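Local coordinates for beta-N-acetylglucosaminidase-like protein Glycoside hydrolase family 20 (Flavobacterium johnsoniae, PDB 6YHH), which probably removes N-acetylglucosamine units from chitin fragments as a family 20 beta-N-acetylhexosaminidase, serving bacterial chitin breakdown, at residues A[398-403]-A[441-446]. Residues are numbered along the deposited sequence; the frame is centred on the assembly and turned at random.
Sequences DAVKKG and ARILGG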
loop_
_atom_site.group_PDB
_atom_site.type_symbol
_atom_site.label_atom_id
_atom_site.label_comp_id
_atom_site.label_asym_id
_atom_site.label_seq_id
_atom_site.Cartn_x
_atom_site.Cartn_y
_atom_site.Cartn_z
ATOM N N ASP A 398 -25.946 -26.869 19.103
ATOM C CA ASP A 398 -27.421 -26.885 18.936
ATOM C C ASP A 398 -27.905 -26.911 17.482
ATOM O O ASP A 398 -28.844 -27.596 17.139
ATOM C CB ASP A 398 -28.067 -25.731 19.699
ATOM C CG ASP A 398 -27.847 -25.818 21.231
ATOM O OD1 ASP A 398 -27.323 -26.845 21.722
ATOM O OD2 ASP A 398 -28.137 -24.825 21.958
ATOM N N ALA A 399 -27.282 -26.132 16.609
ATOM C CA ALA A 399 -27.676 -26.076 15.246
ATOM C C ALA A 399 -27.397 -27.380 14.521
ATOM O O ALA A 399 -28.240 -27.864 13.772
ATOM C CB ALA A 399 -26.927 -24.947 14.517
ATOM N N VAL A 400 -26.245 -27.976 14.735
ATOM C CA VAL A 400 -25.947 -29.214 13.953
ATOM C C VAL A 400 -26.828 -30.364 14.463
ATOM O O VAL A 400 -27.239 -31.166 13.630
ATOM C CB VAL A 400 -24.475 -29.629 13.916
ATOM C CG1 VAL A 400 -23.684 -28.544 13.157
ATOM C CG2 VAL A 400 -23.867 -29.957 15.264
ATOM N N LYS A 401 -27.103 -30.377 15.772
ATOM C CA LYS A 401 -28.063 -31.415 16.306
ATOM C C LYS A 401 -29.456 -31.262 15.715
ATOM O O LYS A 401 -30.211 -32.275 15.540
ATOM C CB LYS A 401 -28.080 -31.501 17.817
ATOM C CG LYS A 401 -26.760 -32.026 18.334
ATOM C CD LYS A 401 -26.746 -32.154 19.845
ATOM C CE LYS A 401 -25.526 -32.970 20.254
ATOM N NZ LYS A 401 -25.650 -33.358 21.681
ATOM N N LYS A 402 -29.862 -30.035 15.424
ATOM C CA LYS A 402 -31.163 -29.807 14.817
ATOM C C LYS A 402 -31.224 -29.966 13.324
ATOM O O LYS A 402 -32.276 -29.782 12.708
ATOM C CB LYS A 402 -31.711 -28.431 15.196
ATOM C CG LYS A 402 -32.103 -28.277 16.638
ATOM C CD LYS A 402 -32.582 -26.834 16.873
ATOM C CE LYS A 402 -32.390 -26.271 18.257
ATOM N NZ LYS A 402 -33.233 -26.897 19.258
ATOM N N GLY A 403 -30.098 -30.181 12.678
ATOM C CA GLY A 403 -30.076 -30.448 11.278
ATOM C C GLY A 403 -29.509 -29.425 10.309
ATOM O O GLY A 403 -29.651 -29.598 9.087
ATOM N N ALA A 441 -20.440 -33.824 10.189
ATOM C CA ALA A 441 -20.264 -33.436 8.816
ATOM C C ALA A 441 -20.981 -32.131 8.503
ATOM O O ALA A 441 -20.706 -31.538 7.487
ATOM C CB ALA A 441 -20.812 -34.502 7.884
ATOM N N ARG A 442 -21.883 -31.718 9.374
ATOM C CA ARG A 442 -22.566 -30.417 9.248
ATOM C C ARG A 442 -21.661 -29.256 9.672
ATOM O O ARG A 442 -22.053 -28.132 9.445
ATOM C CB ARG A 442 -23.837 -30.392 10.101
ATOM C CG ARG A 442 -24.971 -31.215 9.473
ATOM C CD ARG A 442 -26.231 -31.243 10.333
ATOM N NE ARG A 442 -27.038 -32.359 9.831
ATOM C CZ ARG A 442 -27.573 -33.331 10.576
ATOM N NH1 ARG A 442 -27.541 -33.383 11.908
ATOM N NH2 ARG A 442 -28.171 -34.323 9.916
ATOM N N ILE A 443 -20.554 -29.503 10.378
ATOM C CA ILE A 443 -19.638 -28.434 10.722
ATOM C C ILE A 443 -18.785 -28.120 9.496
ATOM O O ILE A 443 -17.821 -28.842 9.128
ATOM C CB ILE A 443 -18.778 -28.807 11.914
ATOM C CG1 ILE A 443 -19.651 -29.119 13.134
ATOM C CG2 ILE A 443 -17.850 -27.664 12.291
ATOM C CD1 ILE A 443 -18.943 -29.803 14.298
ATOM N N LEU A 444 -19.185 -27.116 8.776
ATOM C CA LEU A 444 -18.513 -26.825 7.502
ATOM C C LEU A 444 -17.089 -26.293 7.738
ATOM O O LEU A 444 -16.199 -26.486 6.897
ATOM C CB LEU A 444 -19.278 -25.768 6.667
ATOM C CG LEU A 444 -20.676 -26.170 6.289
ATOM C CD1 LEU A 444 -21.424 -25.103 5.505
ATOM C CD2 LEU A 444 -20.643 -27.450 5.468
ATOM N N GLY A 445 -16.873 -25.566 8.838
ATOM C CA GLY A 445 -15.573 -24.990 9.097
ATOM C C GLY A 445 -15.687 -23.749 9.950
ATOM O O GLY A 445 -16.567 -23.655 10.827
ATOM N N GLY A 446 -14.773 -22.801 9.735
ATOM C CA GLY A 446 -14.747 -21.596 10.586
ATOM C C GLY A 446 -14.322 -20.392 9.791
ATOM O O GLY A 446 -13.855 -20.509 8.647
HETATM O O HOH W 1 -29.013 -34.844 14.177
#
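Arg442 reaches the C-terminal end of helix 394-401 and donates from NH1 to the carbonyl O of Val400, at 2.8 Å. The approach is nearly end-on to the carbonyl (C=O...N 164°), and the oxygen lies 19° out of the guanidinium plane. The same oxygen accepts from the backbone N of Gly403, so two donors hold it. NH1 also donates to water 1, which lies in the guanidinium plane and in turn donates to Lys401 O. The positive group thus sits where a helix exposes carbonyls, and the partial negative charge there probably favours it. Gly403 closes the helix in a Schellman motif with positive phi (110°). Its CA lies over one guanidinium face, 3.6 Å above the plane.

Both segments belong to the catalytic TIM-barrel domain of family 20. The helix leads into strand 406-408, which pairs in parallel with strand 443-450, so the contact joins an outer helix to the start of a neighbouring barrel strand.

Apolar contacts lie beside the polar ones. Val400 CG1 packs on Arg442 CB at 3.6 Å and meets Ile443 CG1 at 4.1 Å. The arginine chain runs extended from CG to NE, which carries NH1 past Val400 to the helix end. A leucine in its place would probably leave Val400 O without its side-chain donor and water 1 without one partner. Val400 also touches Thr406, and Ile443 touches Met429.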